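Local coordinates for protein heavy metal cation tricomponent efflux pump ZneA(CzcA-like) (Cupriavidus metallidurans, PDB 4K0J) that acts as a zinc/proton antiporter of the RND superfamily, probably driving heavy-metal cations out of the bacterial cell as the inner-membrane part of a tricomponent pump, at residues G135-Y140 and G282-L287; D128-P133 and L286-N291; V318-R323 and E610-L615. All coordinates share one frame; numbering follows the deposited sequence.

Interaction 1: residues G135-Y140 and G282-L287; sequences GEIYRY and GITLLL
Glu-136 to Tyr-140 runs antiparallel to Gly-282 to Leu-286, and the backbones do most of the joining. Tyr-140 and Gly-282 form a hydrogen-bonded pair: Gly-282 N donates to Tyr-140 O at 3.1 Å, and Tyr-140 N returns a bond to Gly-282 O at 3.3 Å. Further along, Ile-137 N reaches Thr-284 O at 3.0 Å, while the bond from Thr-284 N to Tyr-138 O is weak. A side chain reinforces that looser spot, for Thr-284 OG1 donates to a lone pair of Tyr-138 O at 3.2 Å, in the carbonyl plane.

The side-chain contacts fall mainly on two faces. On one, Ile-283 lies alongside Glu-136 and Arg-139: its CG2 touches Glu-136 CB at 3.6 Å and sits over the guanidinium face of Arg-139. Leu-285 CD2 packs on Glu-136 CG beside it. On the other face Tyr-140 has its CG set between the backbone N and the carbonyl carbon (chi1 75°), which turns the ring over the backbone of Gly-282, with Tyr-140 CE2 3.4 Å from Gly-282 CA; its OH bonds Gln-156. A separate contact lies at the Gly-135 end, where Ile-137 CD1 meets Leu-286 CD1 at 3.7 Å, the side chains crossing at about a right angle.

With helices 149-164 and 292-310 packed on the tyrosine face, these are two central strands of the ferredoxin-like PN2 subdomain found in RND porter domains.

Interaction 2: residues D128-P133 and L286-N291; sequences DPLTSP and LLKNEN
Leu-130 and Lys-288 make the tight end of this contact. Lys-288 N donates to Leu-130 O at 2.9 Å, with an angle of 150° at the hydrogen and the donor tilted somewhat from the carbonyl plane. Beside that bond the side chains cross at about a right angle, Leu-130 CG resting on Lys-288 CB at 3.7 Å. Leu-287 CD1 adds a touch on the same carbonyl, 3.5 Å from Leu-130 O. Leu-130 is the centre of an inverse gamma turn, closed by a weak bond from Thr-131 N to Pro-129 O. Next to it Thr-131 OG1 lies 3.0 Å from Leu-286 O and equally close to Ser-132 O, and its single proton could serve either.

This is where the chain leaves strand 126-127, at the margin of the PN1 sheet, and crosses to strand 135-143 of PN2; on the way it leans on Leu-286 to Lys-288, just ahead of helix 292-310, whose N-cap is Asn-291.

The looser side follows the lysine outward. The bend at chi2 (59°) carries Lys-288 CD past Ser-132 CB at 3.9 Å. A second bend, at chi4, turns Lys-288 NZ to Asp-103, with which it forms a salt bridge. Ser-132 OG has its own partners in Ile-134 N and Asp-41. Past Lys-288 the chain of 286-291 parts from 128-133, and Asn-289 and Glu-290 stand in solvent, whereas Leu-287 packs on Pro-77 of a second subunit.

Interaction 3: residues V318-R323 and E610-L615; sequences VPYIDR and ETAVTL
Ala-612 is the first residue of strand 608-615 to touch the corner at Tyr-320 and Ile-321. Its methyl CB comes to 3.9 Å from Tyr-320 CE1, approaching the ring obliquely, and the tip of Ile-321 also reaches it, CD1 lying 4.4 Å from Ala-612 CB. Two residues on, Thr-614 points to the same side of its strand. Thr-614 CG2 does the touching, 3.4 Å from Tyr-320 O. The same Thr-614 CG2 is 4.0 Å from Tyr-320 CD1 and also nears Ile-321 CG1. A chi1 of 74° places Thr-614 OG1 between its own backbone N and carbonyl carbon, where it accepts a hydrogen bond from His-589 N on the neighbouring strand, and the methyl is left to face the tyrosine.

Across from them, Tyr-320 and Ile-321 both pair with Arg-139 in a classic beta bulge, which helps bring the two side chains to one contact. The phenol oxygen of Tyr-320 is held by Gln-281, with a weak bond from Arg-139 as well.

The contact joins the edge of the PN2 sheet to the PC1 sheet of the porter domain. No hydrogen bond links the two segments; the hydroxyls of Tyr-320 and Thr-614 find partners on their own sides, though nearby a weak bond from Arg-139 to Gln-593 does cross. Such small, mostly apolar packing is consistent with an interface whose two subdomains could shift against each other during transport.

In the fold
Interactions 1 and 2 share Leu-286 and Leu-287 on strand 280-287, one pairing it inside the PN2 sheet, the other meeting the incoming chain near its Leu-287 end. Interaction 3 begins on the opposite flank of strand 135-143: Arg-139 N bonds Ile-321 O (2.8 Å), and Ile-137 O bonds Arg-323 N (2.8 Å). All three are largely buried, yet interaction 2 runs on into the exposed residues Asn-289 and Glu-290. Their chemistry follows their place: a ladder of backbone bonds within one sheet in 135-140/282-287, a single firm backbone bond, a hydroxyl shared between two carbonyls and aliphatic contacts at a crossing, and hydrogen-bond-free packing between sheets in 318-323/610-615.

Interaction 1: residues G135-Y140 and G282-L287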
loop_
_atom_site.group_PDB
_atom_site.type_symbol
_atom_site.label_atom_id
_atom_site.label_comp_id
_atom_site.label_asym_id
_atom_site.label_seq_id
_atom_site.Cartn_x
_atom_site.Cartn_y
_atom_site.Cartn_z
ATOM N N GLY C 135 -19.793 6.992 11.624
ATOM C CA GLY C 135 -20.166 6.137 10.516
ATOM C C GLY C 135 -21.539 5.515 10.674
ATOM O O GLY C 135 -22.054 4.898 9.745
ATOM N N GLU C 136 -22.139 5.684 11.846
ATOM C CA GLU C 136 -23.415 5.048 12.160
ATOM C C GLU C 136 -24.584 5.821 11.545
ATOM O O GLU C 136 -25.275 6.581 12.227
ATOM C CB GLU C 136 -23.563 4.942 13.676
ATOM C CG GLU C 136 -22.412 4.202 14.341
ATOM C CD GLU C 136 -22.241 4.566 15.800
ATOM O OE1 GLU C 136 -22.478 5.743 16.159
ATOM O OE2 GLU C 136 -21.865 3.674 16.590
ATOM N N ILE C 137 -24.818 5.601 10.255
ATOM C CA ILE C 137 -25.615 6.537 9.468
ATOM C C ILE C 137 -27.101 6.219 9.360
ATOM O O ILE C 137 -27.884 7.061 8.922
ATOM C CB ILE C 137 -25.037 6.704 8.053
ATOM C CG1 ILE C 137 -24.902 5.344 7.367
ATOM C CG2 ILE C 137 -23.686 7.405 8.103
ATOM C CD1 ILE C 137 -24.354 5.444 5.954
ATOM N N TYR C 138 -27.500 5.019 9.761
ATOM C CA TYR C 138 -28.892 4.615 9.600
ATOM C C TYR C 138 -29.332 3.645 10.688
ATOM O O TYR C 138 -29.151 2.434 10.567
ATOM C CB TYR C 138 -29.093 3.999 8.220
ATOM C CG TYR C 138 -30.519 3.623 7.883
ATOM C CD1 TYR C 138 -30.961 2.314 8.009
ATOM C CD2 TYR C 138 -31.416 4.572 7.414
ATOM C CE1 TYR C 138 -32.260 1.960 7.690
ATOM C CE2 TYR C 138 -32.715 4.228 7.087
ATOM C CZ TYR C 138 -33.132 2.921 7.229
ATOM O OH TYR C 138 -34.426 2.577 6.905
ATOM N N ARG C 139 -29.907 4.189 11.755
ATOM C CA ARG C 139 -30.416 3.379 12.858
ATOM C C ARG C 139 -31.864 2.997 12.605
ATOM O O ARG C 139 -32.656 3.823 12.162
ATOM C CB ARG C 139 -30.286 4.137 14.176
ATOM C CG ARG C 139 -28.852 4.267 14.647
ATOM C CD ARG C 139 -28.733 5.136 15.876
ATOM N NE ARG C 139 -27.364 5.147 16.378
ATOM C CZ ARG C 139 -26.892 4.279 17.267
ATOM N NH1 ARG C 139 -27.688 3.336 17.755
ATOM N NH2 ARG C 139 -25.626 4.357 17.670
ATOM N N TYR C 140 -32.207 1.740 12.868
ATOM C CA TYR C 140 -33.545 1.254 12.554
ATOM C C TYR C 140 -33.984 0.170 13.520
ATOM O O TYR C 140 -33.189 -0.343 14.303
ATOM C CB TYR C 140 -33.607 0.705 11.124
ATOM C CG TYR C 140 -32.955 -0.649 10.977
ATOM C CD1 TYR C 140 -33.697 -1.818 11.084
ATOM C CD2 TYR C 140 -31.598 -0.759 10.755
ATOM C CE1 TYR C 140 -33.109 -3.058 10.963
ATOM C CE2 TYR C 140 -30.997 -1.996 10.628
ATOM C CZ TYR C 140 -31.757 -3.142 10.737
ATOM O OH TYR C 140 -31.153 -4.372 10.618
ATOM N N GLY C 282 -30.733 -2.288 14.391
ATOM C CA GLY C 282 -29.490 -2.383 13.652
ATOM C C GLY C 282 -28.825 -1.034 13.455
ATOM O O GLY C 282 -29.488 0.001 13.411
ATOM N N ILE C 283 -27.501 -1.056 13.335
ATOM C CA ILE C 283 -26.706 0.148 13.144
ATOM C C ILE C 283 -25.856 0.008 11.877
ATOM O O ILE C 283 -24.913 -0.795 11.828
ATOM C CB ILE C 283 -25.780 0.392 14.351
ATOM C CG1 ILE C 283 -26.537 0.168 15.663
ATOM C CG2 ILE C 283 -25.189 1.786 14.299
ATOM C CD1 ILE C 283 -25.686 0.321 16.911
ATOM N N THR C 284 -26.203 0.781 10.850
ATOM C CA THR C 284 -25.499 0.719 9.575
ATOM C C THR C 284 -24.213 1.518 9.650
ATOM O O THR C 284 -24.236 2.741 9.808
ATOM C CB THR C 284 -26.359 1.266 8.436
ATOM O OG1 THR C 284 -27.622 0.587 8.430
ATOM C CG2 THR C 284 -25.655 1.065 7.096
ATOM N N LEU C 285 -23.091 0.818 9.534
ATOM C CA LEU C 285 -21.792 1.437 9.739
ATOM C C LEU C 285 -21.159 1.873 8.432
ATOM O O LEU C 285 -20.746 1.041 7.621
ATOM C CB LEU C 285 -20.859 0.486 10.482
ATOM C CG LEU C 285 -21.464 -0.080 11.767
ATOM C CD1 LEU C 285 -20.462 -0.946 12.516
ATOM C CD2 LEU C 285 -21.964 1.049 12.642
ATOM N N LEU C 286 -21.089 3.187 8.242
ATOM C CA LEU C 286 -20.452 3.770 7.076
ATOM C C LEU C 286 -18.980 3.386 7.044
ATOM O O LEU C 286 -18.234 3.694 7.977
ATOM C CB LEU C 286 -20.592 5.294 7.103
ATOM C CG LEU C 286 -20.015 6.046 5.901
ATOM C CD1 LEU C 286 -20.949 5.948 4.701
ATOM C CD2 LEU C 286 -19.734 7.491 6.263
ATOM N N LEU C 287 -18.582 2.698 5.974
ATOM C CA LEU C 287 -17.183 2.369 5.724
ATOM C C LEU C 287 -16.368 3.644 5.713
ATOM O O LEU C 287 -16.819 4.669 5.209
ATOM C CB LEU C 287 -17.029 1.644 4.383
ATOM C CG LEU C 287 -15.608 1.519 3.826
ATOM C CD1 LEU C 287 -14.753 0.626 4.718
ATOM C CD2 LEU C 287 -15.609 1.015 2.400
#

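Interaction 2: residues D128-P133 and L286-N291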
loop_
_atom_site.group_PDB
_atom_site.type_symbol
_atom_site.label_atom_id
_atom_site.label_comp_id
_atom_site.label_asym_id
_atom_site.label_seq_id
_atom_site.Cartn_x
_atom_site.Cartn_y
_atom_site.Cartn_z
ATOM N N ASP C 128 -11.672 -4.599 14.783
ATOM C CA ASP C 128 -13.008 -4.028 14.642
ATOM C C ASP C 128 -13.202 -3.514 13.212
ATOM O O ASP C 128 -12.228 -3.261 12.513
ATOM C CB ASP C 128 -13.221 -2.902 15.665
ATOM C CG ASP C 128 -12.685 -1.558 15.187
ATOM O OD1 ASP C 128 -13.418 -0.550 15.298
ATOM O OD2 ASP C 128 -11.531 -1.498 14.715
ATOM N N PRO C 129 -14.462 -3.379 12.768
ATOM C CA PRO C 129 -14.768 -2.848 11.432
ATOM C C PRO C 129 -14.175 -1.462 11.162
ATOM O O PRO C 129 -14.056 -0.645 12.074
ATOM C CB PRO C 129 -16.307 -2.791 11.418
ATOM C CG PRO C 129 -16.737 -2.988 12.838
ATOM C CD PRO C 129 -15.680 -3.835 13.457
ATOM N N LEU C 130 -13.809 -1.209 9.909
ATOM C CA LEU C 130 -13.186 0.054 9.525
ATOM C C LEU C 130 -14.229 1.145 9.288
ATOM O O LEU C 130 -14.690 1.366 8.162
ATOM C CB LEU C 130 -12.300 -0.125 8.289
ATOM C CG LEU C 130 -11.517 1.107 7.831
ATOM C CD1 LEU C 130 -10.625 1.629 8.935
ATOM C CD2 LEU C 130 -10.693 0.796 6.596
ATOM N N THR C 131 -14.587 1.827 10.368
ATOM C CA THR C 131 -15.594 2.871 10.326
ATOM C C THR C 131 -15.209 4.004 11.265
ATOM O O THR C 131 -14.472 3.800 12.227
ATOM C CB THR C 131 -16.984 2.322 10.723
ATOM O OG1 THR C 131 -17.893 3.408 10.929
ATOM C CG2 THR C 131 -16.897 1.515 12.008
ATOM N N SER C 132 -15.702 5.199 10.964
ATOM C CA SER C 132 -15.519 6.361 11.814
ATOM C C SER C 132 -16.576 6.340 12.904
ATOM O O SER C 132 -17.649 5.758 12.719
ATOM C CB SER C 132 -15.653 7.635 10.980
ATOM O OG SER C 132 -15.772 8.785 11.794
ATOM N N PRO C 133 -16.285 6.973 14.053
ATOM C CA PRO C 133 -17.272 7.149 15.124
ATOM C C PRO C 133 -18.519 7.901 14.667
ATOM O O PRO C 133 -19.500 7.958 15.407
ATOM C CB PRO C 133 -16.513 7.978 16.163
ATOM C CG PRO C 133 -15.348 8.550 15.428
ATOM C CD PRO C 133 -14.972 7.499 14.447
ATOM N N LEU C 286 -21.089 3.187 8.242
ATOM C CA LEU C 286 -20.452 3.770 7.076
ATOM C C LEU C 286 -18.980 3.386 7.044
ATOM O O LEU C 286 -18.234 3.694 7.977
ATOM C CB LEU C 286 -20.592 5.294 7.103
ATOM C CG LEU C 286 -20.015 6.046 5.901
ATOM C CD1 LEU C 286 -20.949 5.948 4.701
ATOM C CD2 LEU C 286 -19.734 7.491 6.263
ATOM N N LEU C 287 -18.582 2.698 5.974
ATOM C CA LEU C 287 -17.183 2.369 5.724
ATOM C C LEU C 287 -16.368 3.644 5.713
ATOM O O LEU C 287 -16.819 4.669 5.209
ATOM C CB LEU C 287 -17.029 1.644 4.383
ATOM C CG LEU C 287 -15.608 1.519 3.826
ATOM C CD1 LEU C 287 -14.753 0.626 4.718
ATOM C CD2 LEU C 287 -15.609 1.015 2.400
ATOM N N LYS C 288 -15.172 3.578 6.282
ATOM C CA LYS C 288 -14.321 4.751 6.405
ATOM C C LYS C 288 -14.013 5.369 5.048
ATOM O O LYS C 288 -13.752 4.657 4.078
ATOM C CB LYS C 288 -13.019 4.386 7.119
ATOM C CG LYS C 288 -12.173 5.580 7.539
ATOM C CD LYS C 288 -12.940 6.496 8.483
ATOM C CE LYS C 288 -12.062 7.640 8.948
ATOM N NZ LYS C 288 -10.754 7.121 9.409
ATOM N N ASN C 289 -14.056 6.699 4.997
ATOM C CA ASN C 289 -13.734 7.469 3.794
ATOM C C ASN C 289 -14.572 7.107 2.569
ATOM O O ASN C 289 -14.043 6.918 1.475
ATOM C CB ASN C 289 -12.229 7.419 3.481
ATOM C CG ASN C 289 -11.383 8.051 4.578
ATOM O OD1 ASN C 289 -10.307 7.563 4.911
ATOM N ND2 ASN C 289 -11.879 9.140 5.153
ATOM N N GLU C 290 -15.882 7.011 2.772
ATOM C CA GLU C 290 -16.837 6.867 1.681
ATOM C C GLU C 290 -17.975 7.857 1.909
ATOM O O GLU C 290 -18.288 8.194 3.050
ATOM C CB GLU C 290 -17.368 5.437 1.600
ATOM C CG GLU C 290 -16.315 4.392 1.239
ATOM C CD GLU C 290 -15.833 4.494 -0.204
ATOM O OE1 GLU C 290 -16.504 5.164 -1.017
ATOM O OE2 GLU C 290 -14.780 3.900 -0.524
ATOM N N ASN C 291 -18.586 8.330 0.828
ATOM C CA ASN C 291 -19.535 9.435 0.925
ATOM C C ASN C 291 -20.875 9.010 1.515
ATOM O O ASN C 291 -21.594 8.206 0.921
ATOM C CB ASN C 291 -19.731 10.111 -0.432
ATOM C CG ASN C 291 -20.422 11.448 -0.314
ATOM O OD1 ASN C 291 -21.559 11.617 -0.754
ATOM N ND2 ASN C 291 -19.741 12.409 0.297
#

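Interaction 3: residues V318-R323 and E610-L615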
loop_
_atom_site.group_PDB
_atom_site.type_symbol
_atom_site.label_atom_id
_atom_site.label_comp_id
_atom_site.label_asym_id
_atom_site.label_seq_id
_atom_site.Cartn_x
_atom_site.Cartn_y
_atom_site.Cartn_z
ATOM N N VAL C 318 -37.972 0.104 10.063
ATOM C CA VAL C 318 -38.239 1.533 10.145
ATOM C C VAL C 318 -37.115 2.237 10.875
ATOM O O VAL C 318 -36.733 1.834 11.970
ATOM C CB VAL C 318 -39.577 1.822 10.831
ATOM C CG1 VAL C 318 -39.828 0.813 11.903
ATOM C CG2 VAL C 318 -39.585 3.233 11.411
ATOM N N PRO C 319 -36.565 3.285 10.252
ATOM C CA PRO C 319 -35.447 4.036 10.828
ATOM C C PRO C 319 -35.890 5.046 11.883
ATOM O O PRO C 319 -37.037 5.484 11.876
ATOM C CB PRO C 319 -34.872 4.769 9.616
ATOM C CG PRO C 319 -36.032 4.938 8.691
ATOM C CD PRO C 319 -36.899 3.730 8.887
ATOM N N TYR C 320 -34.981 5.405 12.783
ATOM C CA TYR C 320 -35.238 6.469 13.742
ATOM C C TYR C 320 -34.121 7.504 13.693
ATOM O O TYR C 320 -34.311 8.659 14.076
ATOM C CB TYR C 320 -35.472 5.929 15.166
ATOM C CG TYR C 320 -34.304 5.232 15.825
ATOM C CD1 TYR C 320 -33.278 5.957 16.415
ATOM C CD2 TYR C 320 -34.252 3.844 15.902
ATOM C CE1 TYR C 320 -32.214 5.323 17.037
ATOM C CE2 TYR C 320 -33.193 3.200 16.524
ATOM C CZ TYR C 320 -32.178 3.946 17.091
ATOM O OH TYR C 320 -31.122 3.320 17.709
ATOM N N ILE C 321 -32.956 7.079 13.218
ATOM C CA ILE C 321 -31.919 8.020 12.815
ATOM C C ILE C 321 -31.517 7.714 11.378
ATOM O O ILE C 321 -31.289 6.563 11.016
ATOM C CB ILE C 321 -30.681 8.002 13.746
ATOM C CG1 ILE C 321 -31.084 8.374 15.176
ATOM C CG2 ILE C 321 -29.626 8.981 13.248
ATOM C CD1 ILE C 321 -29.914 8.549 16.141
ATOM N N ASP C 322 -31.449 8.756 10.561
ATOM C CA ASP C 322 -31.147 8.607 9.150
ATOM C C ASP C 322 -30.346 9.818 8.686
ATOM O O ASP C 322 -30.900 10.905 8.512
ATOM C CB ASP C 322 -32.456 8.508 8.367
ATOM C CG ASP C 322 -32.256 8.039 6.947
ATOM O OD1 ASP C 322 -31.281 8.471 6.298
ATOM O OD2 ASP C 322 -33.083 7.231 6.479
ATOM N N ARG C 323 -29.047 9.622 8.477
ATOM C CA ARG C 323 -28.126 10.710 8.140
ATOM C C ARG C 323 -28.629 11.592 6.990
ATOM O O ARG C 323 -28.309 12.791 6.911
ATOM C CB ARG C 323 -26.745 10.136 7.815
ATOM C CG ARG C 323 -25.718 11.174 7.424
ATOM C CD ARG C 323 -25.118 11.859 8.626
ATOM N NE ARG C 323 -24.150 10.999 9.292
ATOM C CZ ARG C 323 -24.379 10.367 10.435
ATOM N NH1 ARG C 323 -23.437 9.595 10.964
ATOM N NH2 ARG C 323 -25.546 10.511 11.050
ATOM N N GLU C 610 -26.920 3.476 26.810
ATOM C CA GLU C 610 -26.786 4.557 25.864
ATOM C C GLU C 610 -28.167 4.777 25.298
ATOM O O GLU C 610 -28.817 3.835 24.850
ATOM C CB GLU C 610 -25.813 4.187 24.757
ATOM C CG GLU C 610 -24.356 4.320 25.145
ATOM C CD GLU C 610 -23.431 3.941 24.015
ATOM O OE1 GLU C 610 -22.384 4.604 23.854
ATOM O OE2 GLU C 610 -23.758 2.981 23.283
ATOM N N THR C 611 -28.622 6.024 25.339
ATOM C CA THR C 611 -29.969 6.350 24.889
ATOM C C THR C 611 -29.943 7.270 23.671
ATOM O O THR C 611 -29.146 8.200 23.608
ATOM C CB THR C 611 -30.775 7.013 26.025
ATOM O OG1 THR C 611 -30.667 6.218 27.214
ATOM C CG2 THR C 611 -32.245 7.165 25.642
ATOM N N ALA C 612 -30.805 7.002 22.698
ATOM C CA ALA C 612 -30.959 7.907 21.567
ATOM C C ALA C 612 -32.284 8.661 21.666
ATOM O O ALA C 612 -33.353 8.058 21.777
ATOM C CB ALA C 612 -30.863 7.148 20.256
ATOM N N VAL C 613 -32.202 9.987 21.634
ATOM C CA VAL C 613 -33.379 10.843 21.744
ATOM C C VAL C 613 -33.615 11.642 20.473
ATOM O O VAL C 613 -32.906 12.609 20.195
ATOM C CB VAL C 613 -33.242 11.828 22.903
ATOM C CG1 VAL C 613 -34.489 12.685 23.007
ATOM C CG2 VAL C 613 -33.003 11.075 24.197
ATOM N N THR C 614 -34.617 11.231 19.705
ATOM C CA THR C 614 -34.942 11.893 18.449
ATOM C C THR C 614 -35.977 12.981 18.696
ATOM O O THR C 614 -36.851 12.833 19.550
ATOM C CB THR C 614 -35.490 10.895 17.409
ATOM O OG1 THR C 614 -36.830 10.525 17.757
ATOM C CG2 THR C 614 -34.622 9.646 17.355
ATOM N N LEU C 615 -35.881 14.071 17.944
ATOM C CA LEU C 615 -36.760 15.214 18.154
ATOM C C LEU C 615 -37.726 15.439 16.999
ATOM O O LEU C 615 -37.636 14.789 15.956
ATOM C CB LEU C 615 -35.934 16.484 18.374
ATOM C CG LEU C 615 -34.809 16.405 19.405
ATOM C CD1 LEU C 615 -34.097 17.749 19.528
ATOM C CD2 LEU C 615 -35.348 15.942 20.750
#